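Local coordinates for xylan esterase 1 (Thermoanaerobacterium sp. 'JW/SL YS485', PDB 3FCY), which probably removes acetyl groups from xylan and related esters as a calcium-binding carbohydrate esterase of family CE7 with an alpha/beta-hydrolase fold, at residues A[58-63]-A[88-93]; A[182-187]-A[211-216]; A[97-102]-A[192-197]. All coordinates share one frame; numbering follows the deposited sequence.

Contact 1 (A[58-63]-A[88-93]); sequences LDEMRS and TGVRGA
Glu60 OE2 takes two donors at once: Arg91 NE, 2.7 Å away, and an ordered water that stands 2.7 Å from OE2 and in turn accepts from Arg91 N. One carboxylate oxygen is thus tied to both the side chain and the backbone of the same arginine. The other oxygen, OE1, meets Arg91 NH2 at 3.3 Å through its syn lone pair, completing a side-on, two-nitrogen salt bridge. Carboxylate and guanidinium are nearly coplanar, 27° apart, and the bond from NE is fairly straight at 165°. Glu60 gets there by a long reach: CG lies anti to the backbone N (chi1 161°) and the chain runs on extended. The elements joined are helix 50-62, near its end, and the loop of a beta hairpin whose strands, 80-88 and 94-102, are antiparallel neighbours in the sheet of this alpha/beta hydrolase. Next to the ion pair, Val90 crosses the aliphatic part of Glu60 at about a right angle. CG1 is the branch of Val90 that does the touching, 3.5 Å from Glu60 CG and 3.6 Å from Met61 CA. Helix 176-192 adds Arg178, which forms a second salt bridge to Glu60 OE1, while Arg91 NH1 has Asn174 as a partner. Were Glu60 an alanine, Arg91 and Arg178, already close like charges, would probably lose the carboxylate they share, and the bridging water its acceptor. Three residues on from Glu60, Ser63 OG and Ser63 N both reach Glu60 O from one face of its plane.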
loop_
_atom_site.group_PDB
_atom_site.type_symbol
_atom_site.label_atom_id
_atom_site.label_comp_id
_atom_site.label_asym_id
_atom_site.label_seq_id
_atom_site.Cartn_x
_atom_site.Cartn_y
_atom_site.Cartn_z
ATOM N N LEU A 58 -21.120 -32.855 -23.154
ATOM C CA LEU A 58 -22.558 -32.660 -23.278
ATOM C C LEU A 58 -23.287 -33.999 -23.211
ATOM O O LEU A 58 -24.370 -34.095 -22.629
ATOM C CB LEU A 58 -22.888 -31.930 -24.587
ATOM C CG LEU A 58 -22.555 -30.434 -24.576
ATOM C CD1 LEU A 58 -22.855 -29.820 -25.933
ATOM C CD2 LEU A 58 -23.367 -29.742 -23.486
ATOM N N ASP A 59 -22.692 -35.033 -23.801
ATOM C CA ASP A 59 -23.286 -36.367 -23.766
ATOM C C ASP A 59 -23.401 -36.828 -22.317
ATOM O O ASP A 59 -24.444 -37.328 -21.900
ATOM C CB ASP A 59 -22.424 -37.363 -24.550
ATOM C CG ASP A 59 -22.652 -37.281 -26.043
ATOM O OD1 ASP A 59 -21.870 -37.895 -26.802
ATOM O OD2 ASP A 59 -23.621 -36.609 -26.460
ATOM N N GLU A 60 -22.328 -36.662 -21.548
ATOM C CA GLU A 60 -22.353 -37.063 -20.146
ATOM C C GLU A 60 -23.419 -36.273 -19.378
ATOM O O GLU A 60 -24.154 -36.828 -18.563
ATOM C CB GLU A 60 -20.969 -36.864 -19.492
ATOM C CG GLU A 60 -21.025 -36.816 -17.955
ATOM C CD GLU A 60 -19.666 -36.931 -17.272
ATOM O OE1 GLU A 60 -18.658 -36.438 -17.819
ATOM O OE2 GLU A 60 -19.615 -37.507 -16.162
ATOM N N MET A 61 -23.503 -34.975 -19.643
ATOM C CA MET A 61 -24.480 -34.131 -18.967
ATOM C C MET A 61 -25.897 -34.579 -19.304
ATOM O O MET A 61 -26.746 -34.720 -18.419
ATOM C CB MET A 61 -24.272 -32.666 -19.376
ATOM C CG MET A 61 -25.217 -31.663 -18.726
ATOM S SD MET A 61 -26.840 -31.549 -19.523
ATOM C CE MET A 61 -26.422 -30.598 -20.988
ATOM N N ARG A 62 -26.142 -34.822 -20.587
ATOM C CA ARG A 62 -27.464 -35.236 -21.039
ATOM C C ARG A 62 -27.911 -36.609 -20.547
ATOM O O ARG A 62 -29.095 -36.932 -20.597
ATOM C CB ARG A 62 -27.527 -35.155 -22.565
ATOM C CG ARG A 62 -27.585 -33.713 -23.053
ATOM C CD ARG A 62 -27.185 -33.561 -24.508
ATOM N NE ARG A 62 -27.206 -32.154 -24.906
ATOM C CZ ARG A 62 -26.655 -31.679 -26.018
ATOM N NH1 ARG A 62 -26.028 -32.499 -26.853
ATOM N NH2 ARG A 62 -26.737 -30.385 -26.300
ATOM N N SER A 63 -26.975 -37.412 -20.056
ATOM C CA SER A 63 -27.327 -38.734 -19.551
ATOM C C SER A 63 -27.658 -38.684 -18.058
ATOM O O SER A 63 -28.078 -39.682 -17.472
ATOM C CB SER A 63 -26.174 -39.711 -19.782
ATOM O OG SER A 63 -25.037 -39.335 -19.022
ATOM N N THR A 88 -29.274 -32.646 -9.845
ATOM C CA THR A 88 -28.015 -33.372 -9.876
ATOM C C THR A 88 -27.295 -33.133 -11.198
ATOM O O THR A 88 -27.873 -33.308 -12.269
ATOM C CB THR A 88 -28.251 -34.886 -9.677
ATOM O OG1 THR A 88 -28.882 -35.101 -8.406
ATOM C CG2 THR A 88 -26.937 -35.646 -9.721
ATOM N N GLY A 89 -26.036 -32.712 -11.107
ATOM C CA GLY A 89 -25.245 -32.461 -12.299
ATOM C C GLY A 89 -24.312 -33.631 -12.547
ATOM O O GLY A 89 -24.470 -34.686 -11.934
ATOM N N VAL A 90 -23.338 -33.458 -13.434
ATOM C CA VAL A 90 -22.406 -34.538 -13.724
ATOM C C VAL A 90 -21.623 -34.909 -12.467
ATOM O O VAL A 90 -21.426 -34.081 -11.578
ATOM C CB VAL A 90 -21.414 -34.153 -14.857
ATOM C CG1 VAL A 90 -22.171 -33.972 -16.172
ATOM C CG2 VAL A 90 -20.655 -32.877 -14.494
ATOM N N ARG A 91 -21.203 -36.168 -12.403
ATOM C CA ARG A 91 -20.436 -36.706 -11.285
ATOM C C ARG A 91 -21.237 -36.763 -9.983
ATOM O O ARG A 91 -20.665 -36.851 -8.895
ATOM C CB ARG A 91 -19.138 -35.902 -11.085
ATOM C CG ARG A 91 -18.286 -35.759 -12.353
ATOM C CD ARG A 91 -18.092 -37.100 -13.059
ATOM N NE ARG A 91 -17.576 -36.960 -14.424
ATOM C CZ ARG A 91 -16.312 -36.674 -14.736
ATOM N NH1 ARG A 91 -15.407 -36.491 -13.781
ATOM N NH2 ARG A 91 -15.950 -36.577 -16.011
ATOM N N GLY A 92 -22.562 -36.708 -10.107
ATOM C CA GLY A 92 -23.435 -36.791 -8.948
ATOM C C GLY A 92 -23.527 -35.581 -8.035
ATOM O O GLY A 92 -24.094 -35.673 -6.947
ATOM N N ALA A 93 -22.986 -34.445 -8.462
ATOM C CA ALA A 93 -23.026 -33.238 -7.637
ATOM C C ALA A 93 -24.422 -32.619 -7.561
ATOM O O ALA A 93 -25.085 -32.428 -8.577
ATOM C CB ALA A 93 -22.031 -32.211 -8.169
HETATM O O HOH W 1 -21.797 -37.803 -14.526
#

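Contact 2 (A[182-187]-A[211-216]); sequences LDTAQL and GGLSLA
Thr184 points at helix 209-220 and meets the flank of Leu213 where two helices of the alpha/beta-hydrolase fold cross, with 7.2 Å between the CA atoms of these two residues. Helix 209-220 is the one that follows the probable nucleophile elbow, and Leu213 lies about 8 Å, side chain to side chain, from Tyr117, a predicted substrate-binding residue, and about 9 Å from the predicted nucleophile Ser208. The partner, helix 176-192, contributes essentially one side chain, and its conformation decides what is offered. Thr184 holds OG1 between its backbone N and carbonyl carbon (chi1 73°), which leaves the methyl CG2 anti to the carbonyl carbon. The branches therefore divide the work. CG2 approaches Leu213 CD2 at 4.3 Å, a loose methyl-to-methyl touch, while OG1 is turned toward the backbone of helix 209-220. It stops 4.1 Å from Leu213 O and makes no hydrogen bond there; the hydroxyl is instead bonded to Phe181 O, one turn back in its own helix. Leu213 has CG anti to its carbonyl carbon (chi1 -68°) and CD1 extended away from CA, which leaves CD2 as the branch that meets the threonine. The area buried between the segments is modest, 111 Å². Phe114, on strand 108-114, is touched by the side chains of both Thr184 and Leu213, and Thr184 also rests on Met140 of strand 136-140, which ties the helix pair to the central sheet. On the next turn of helix 209-220, Ala216 comes near the same hydroxyl: its C is 4.4 Å from Thr184 OG1.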
loop_
_atom_site.group_PDB
_atom_site.type_symbol
_atom_site.label_atom_id
_atom_site.label_comp_id
_atom_site.label_asym_id
_atom_site.label_seq_id
_atom_site.Cartn_x
_atom_site.Cartn_y
_atom_site.Cartn_z
ATOM N N LEU A 182 -20.938 -27.327 -17.640
ATOM C CA LEU A 182 -22.020 -28.267 -17.918
ATOM C C LEU A 182 -23.229 -27.991 -17.029
ATOM O O LEU A 182 -24.371 -28.134 -17.473
ATOM C CB LEU A 182 -21.548 -29.715 -17.733
ATOM C CG LEU A 182 -20.592 -30.238 -18.812
ATOM C CD1 LEU A 182 -20.158 -31.670 -18.477
ATOM C CD2 LEU A 182 -21.279 -30.182 -20.177
ATOM N N ASP A 183 -22.987 -27.595 -15.779
ATOM C CA ASP A 183 -24.097 -27.289 -14.879
ATOM C C ASP A 183 -24.935 -26.147 -15.463
ATOM O O ASP A 183 -26.163 -26.189 -15.413
ATOM C CB ASP A 183 -23.611 -26.859 -13.485
ATOM C CG ASP A 183 -22.928 -27.979 -12.711
ATOM O OD1 ASP A 183 -23.246 -29.168 -12.935
ATOM O OD2 ASP A 183 -22.083 -27.655 -11.850
ATOM N N THR A 184 -24.279 -25.125 -16.009
ATOM C CA THR A 184 -25.028 -23.999 -16.569
ATOM C C THR A 184 -25.880 -24.457 -17.754
ATOM O O THR A 184 -27.033 -24.056 -17.882
ATOM C CB THR A 184 -24.102 -22.820 -17.029
ATOM O OG1 THR A 184 -23.412 -23.173 -18.234
ATOM C CG2 THR A 184 -23.088 -22.478 -15.946
ATOM N N ALA A 185 -25.313 -25.307 -18.603
ATOM C CA ALA A 185 -26.025 -25.817 -19.775
ATOM C C ALA A 185 -27.218 -26.663 -19.346
ATOM O O ALA A 185 -28.313 -26.540 -19.895
ATOM C CB ALA A 185 -25.083 -26.646 -20.645
ATOM N N GLN A 186 -26.991 -27.521 -18.358
ATOM C CA GLN A 186 -28.032 -28.393 -17.840
ATOM C C GLN A 186 -29.140 -27.563 -17.210
ATOM O O GLN A 186 -30.321 -27.841 -17.407
ATOM C CB GLN A 186 -27.444 -29.358 -16.803
ATOM C CG GLN A 186 -28.456 -30.322 -16.185
ATOM C CD GLN A 186 -27.799 -31.349 -15.270
ATOM O OE1 GLN A 186 -26.639 -31.201 -14.879
ATOM N NE2 GLN A 186 -28.546 -32.390 -14.917
ATOM N N LEU A 187 -28.754 -26.540 -16.454
ATOM C CA LEU A 187 -29.729 -25.677 -15.804
ATOM C C LEU A 187 -30.561 -24.924 -16.839
ATOM O O LEU A 187 -31.756 -24.713 -16.641
ATOM C CB LEU A 187 -29.032 -24.679 -14.868
ATOM C CG LEU A 187 -29.953 -23.686 -14.146
ATOM C CD1 LEU A 187 -30.988 -24.443 -13.323
ATOM C CD2 LEU A 187 -29.130 -22.771 -13.246
ATOM N N GLY A 211 -19.981 -13.621 -15.988
ATOM C CA GLY A 211 -20.010 -13.209 -17.380
ATOM C C GLY A 211 -19.383 -14.292 -18.239
ATOM O O GLY A 211 -19.779 -14.498 -19.389
ATOM N N GLY A 212 -18.395 -14.983 -17.676
ATOM C CA GLY A 212 -17.738 -16.053 -18.399
ATOM C C GLY A 212 -18.674 -17.244 -18.487
ATOM O O GLY A 212 -18.754 -17.917 -19.515
ATOM N N LEU A 213 -19.385 -17.498 -17.394
ATOM C CA LEU A 213 -20.343 -18.590 -17.326
ATOM C C LEU A 213 -21.537 -18.329 -18.241
ATOM O O LEU A 213 -22.143 -19.269 -18.758
ATOM C CB LEU A 213 -20.833 -18.780 -15.887
ATOM C CG LEU A 213 -19.794 -19.302 -14.891
ATOM C CD1 LEU A 213 -20.420 -19.412 -13.506
ATOM C CD2 LEU A 213 -19.277 -20.661 -15.354
ATOM N N SER A 214 -21.891 -17.057 -18.418
ATOM C CA SER A 214 -23.009 -16.699 -19.294
ATOM C C SER A 214 -22.661 -17.077 -20.729
ATOM O O SER A 214 -23.495 -17.610 -21.461
ATOM C CB SER A 214 -23.302 -15.195 -19.221
ATOM O OG SER A 214 -23.931 -14.865 -17.999
ATOM N N LEU A 215 -21.424 -16.797 -21.125
ATOM C CA LEU A 215 -20.962 -17.123 -22.470
ATOM C C LEU A 215 -20.917 -18.639 -22.641
ATOM O O LEU A 215 -21.380 -19.171 -23.652
ATOM C CB LEU A 215 -19.571 -16.531 -22.716
ATOM C CG LEU A 215 -19.447 -15.004 -22.695
ATOM C CD1 LEU A 215 -17.979 -14.614 -22.725
ATOM C CD2 LEU A 215 -20.191 -14.398 -23.883
ATOM N N ALA A 216 -20.359 -19.330 -21.650
ATOM C CA ALA A 216 -20.258 -20.786 -21.697
ATOM C C ALA A 216 -21.641 -21.419 -21.804
ATOM O O ALA A 216 -21.865 -22.325 -22.609
ATOM C CB ALA A 216 -19.538 -21.311 -20.452
#

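Contact 3 (A[97-102]-A[192-197])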
loop_
_atom_site.group_PDB
_atom_site.type_symbol
_atom_site.label_atom_id
_atom_site.label_comp_id
_atom_site.label_asym_id
_atom_site.label_seq_id
_atom_site.Cartn_x
_atom_site.Cartn_y
_atom_site.Cartn_z
ATOM N N ALA A 97 -29.775 -23.512 -6.926
ATOM C CA ALA A 97 -30.078 -22.254 -7.590
ATOM C C ALA A 97 -31.346 -21.669 -6.994
ATOM O O ALA A 97 -32.273 -22.405 -6.639
ATOM C CB ALA A 97 -30.273 -22.473 -9.092
ATOM N N LYS A 98 -31.371 -20.348 -6.853
ATOM C CA LYS A 98 -32.560 -19.673 -6.360
ATOM C C LYS A 98 -33.506 -19.715 -7.551
ATOM O O LYS A 98 -33.058 -19.669 -8.694
ATOM C CB LYS A 98 -32.256 -18.215 -5.987
ATOM C CG LYS A 98 -31.575 -18.032 -4.635
ATOM C CD LYS A 98 -31.350 -16.548 -4.338
ATOM C CE LYS A 98 -30.962 -16.322 -2.883
ATOM N NZ LYS A 98 -29.734 -17.074 -2.505
ATOM N N TYR A 99 -34.803 -19.805 -7.287
ATOM C CA TYR A 99 -35.802 -19.865 -8.353
ATOM C C TYR A 99 -37.025 -19.056 -7.942
ATOM O O TYR A 99 -37.720 -19.402 -6.986
ATOM C CB TYR A 99 -36.165 -21.334 -8.622
ATOM C CG TYR A 99 -37.381 -21.590 -9.497
ATOM C CD1 TYR A 99 -37.642 -20.818 -10.631
ATOM C CD2 TYR A 99 -38.241 -22.655 -9.217
ATOM C CE1 TYR A 99 -38.733 -21.105 -11.469
ATOM C CE2 TYR A 99 -39.324 -22.951 -10.043
ATOM C CZ TYR A 99 -39.564 -22.175 -11.166
ATOM O OH TYR A 99 -40.627 -22.491 -11.986
ATOM N N ILE A 100 -37.262 -17.961 -8.660
ATOM C CA ILE A 100 -38.390 -17.082 -8.380
ATOM C C ILE A 100 -39.350 -17.106 -9.564
ATOM O O ILE A 100 -38.974 -16.811 -10.700
ATOM C CB ILE A 100 -37.929 -15.633 -8.137
ATOM C CG1 ILE A 100 -36.783 -15.616 -7.117
ATOM C CG2 ILE A 100 -39.097 -14.804 -7.625
ATOM C CD1 ILE A 100 -36.138 -14.252 -6.935
ATOM N N LYS A 101 -40.596 -17.460 -9.279
ATOM C CA LYS A 101 -41.626 -17.563 -10.298
ATOM C C LYS A 101 -42.736 -16.555 -10.029
ATOM O O LYS A 101 -43.348 -16.563 -8.960
ATOM C CB LYS A 101 -42.194 -18.986 -10.289
ATOM C CG LYS A 101 -43.269 -19.262 -11.311
ATOM C CD LYS A 101 -43.837 -20.659 -11.107
ATOM C CE LYS A 101 -44.977 -20.939 -12.073
ATOM N NZ LYS A 101 -45.568 -22.287 -11.836
ATOM N N PRO A 102 -43.006 -15.666 -10.998
ATOM C CA PRO A 102 -44.061 -14.668 -10.809
ATOM C C PRO A 102 -45.440 -15.324 -10.788
ATOM O O PRO A 102 -45.673 -16.322 -11.475
ATOM C CB PRO A 102 -43.877 -13.745 -12.013
ATOM C CG PRO A 102 -43.399 -14.685 -13.079
ATOM C CD PRO A 102 -42.397 -15.548 -12.337
ATOM N N MET A 192 -35.768 -24.185 -19.394
ATOM C CA MET A 192 -36.554 -24.211 -20.623
ATOM C C MET A 192 -37.701 -25.230 -20.555
ATOM O O MET A 192 -38.646 -25.161 -21.346
ATOM C CB MET A 192 -35.642 -24.505 -21.825
ATOM C CG MET A 192 -34.650 -23.384 -22.135
ATOM S SD MET A 192 -33.443 -23.782 -23.437
ATOM C CE MET A 192 -32.653 -22.190 -23.688
ATOM N N ASN A 193 -37.622 -26.167 -19.613
ATOM C CA ASN A 193 -38.673 -27.173 -19.455
ATOM C C ASN A 193 -39.685 -26.800 -18.379
ATOM O O ASN A 193 -40.628 -27.550 -18.133
ATOM C CB ASN A 193 -38.086 -28.553 -19.120
ATOM C CG ASN A 193 -37.638 -29.313 -20.353
ATOM O OD1 ASN A 193 -38.296 -29.272 -21.393
ATOM N ND2 ASN A 193 -36.523 -30.028 -20.239
ATOM N N MET A 194 -39.492 -25.658 -17.727
ATOM C CA MET A 194 -40.429 -25.238 -16.692
ATOM C C MET A 194 -41.751 -24.891 -17.378
ATOM O O MET A 194 -41.766 -24.325 -18.471
ATOM C CB MET A 194 -39.892 -24.022 -15.928
ATOM C CG MET A 194 -38.568 -24.267 -15.208
ATOM S SD MET A 194 -37.931 -22.795 -14.354
ATOM C CE MET A 194 -36.961 -23.553 -13.028
ATOM N N PRO A 195 -42.877 -25.234 -16.745
ATOM C CA PRO A 195 -44.192 -24.951 -17.324
ATOM C C PRO A 195 -44.503 -23.482 -17.640
ATOM O O PRO A 195 -45.164 -23.203 -18.640
ATOM C CB PRO A 195 -45.157 -25.553 -16.300
ATOM C CG PRO A 195 -44.391 -25.448 -15.010
ATOM C CD PRO A 195 -43.010 -25.874 -15.425
ATOM N N GLU A 196 -44.027 -22.554 -16.810
ATOM C CA GLU A 196 -44.292 -21.127 -17.029
ATOM C C GLU A 196 -43.263 -20.451 -17.934
ATOM O O GLU A 196 -43.373 -19.259 -18.233
ATOM C CB GLU A 196 -44.346 -20.371 -15.692
ATOM C CG GLU A 196 -42.980 -19.939 -15.132
ATOM C CD GLU A 196 -42.214 -21.064 -14.452
ATOM O OE1 GLU A 196 -42.637 -22.234 -14.569
ATOM O OE2 GLU A 196 -41.177 -20.776 -13.806
ATOM N N VAL A 197 -42.277 -21.214 -18.386
ATOM C CA VAL A 197 -41.225 -20.654 -19.225
ATOM C C VAL A 197 -41.317 -20.980 -20.717
ATOM O O VAL A 197 -41.437 -22.147 -21.103
ATOM C CB VAL A 197 -39.832 -21.119 -18.732
ATOM C CG1 VAL A 197 -38.754 -20.599 -19.663
ATOM C CG2 VAL A 197 -39.590 -20.634 -17.304
#
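Tyr99 is engaged in two directions at once: a methionine methyl sits over one face of its ring while its hydroxyl is bonded to a carboxylate at the ring edge. Met194 CE stands 3.5 Å from the ring centroid, only 17° off the normal, a CH-pi contact displaced toward the CE1 side. The sulfur follows obliquely, SD being 4.2 Å from the centroid, which makes this a Met-aromatic contact as well. At the edge, Tyr99 OH donates to Glu196 OE2 over a short 2.6 Å, meeting the oxygen on its syn side but 23° out of the carboxylate plane. Glu196 is folded to be there, with CG between the backbone N and the carbonyl carbon (chi1 84°) and a bend at chi2. Both loop residues belong to a type I turn, Met194 to Val197, and the contact seats this turn, which leaves helix 176-192, against strand 94-102 of the sheet. Two residues on from Tyr99 along that strand, Lys101 runs fully extended beside the glutamate, its CE 3.6 Å from Glu196 CD. Thr136, on the neighbouring strand 136-140, gives OE2 a further hydrogen bond. The buried carboxylate thus has two hydroxyl partners on one oxygen, and the ammonium of Lys101, its NZ 4.0 Å from Glu196 OE1 and beyond salt-bridge range, probably helps it to stay charged.

Contact 2 is the core contact, its centre about 5 Å from that of the chain, whereas contacts 1 and 3 lie about 17 and 19 Å out; contact 3 is nonetheless largely buried, and contact 1 only partly so. Chemistry follows place: contact 2 has no polar bond across it, its hydroxyl being satisfied within its own helix, contact 3 mixes ring packing with a buried hydroxyl-carboxylate bond, and contact 1 relies on a salt bridge and water. Helix 176-192 runs through contact 2 and leads into the turn of contact 3, while the hairpin loop of contact 1 leads into the strand of contact 3. Contacts 1 and 2 touch directly, through Thr88 O with Gln186 NE2 and Val90 with Leu182.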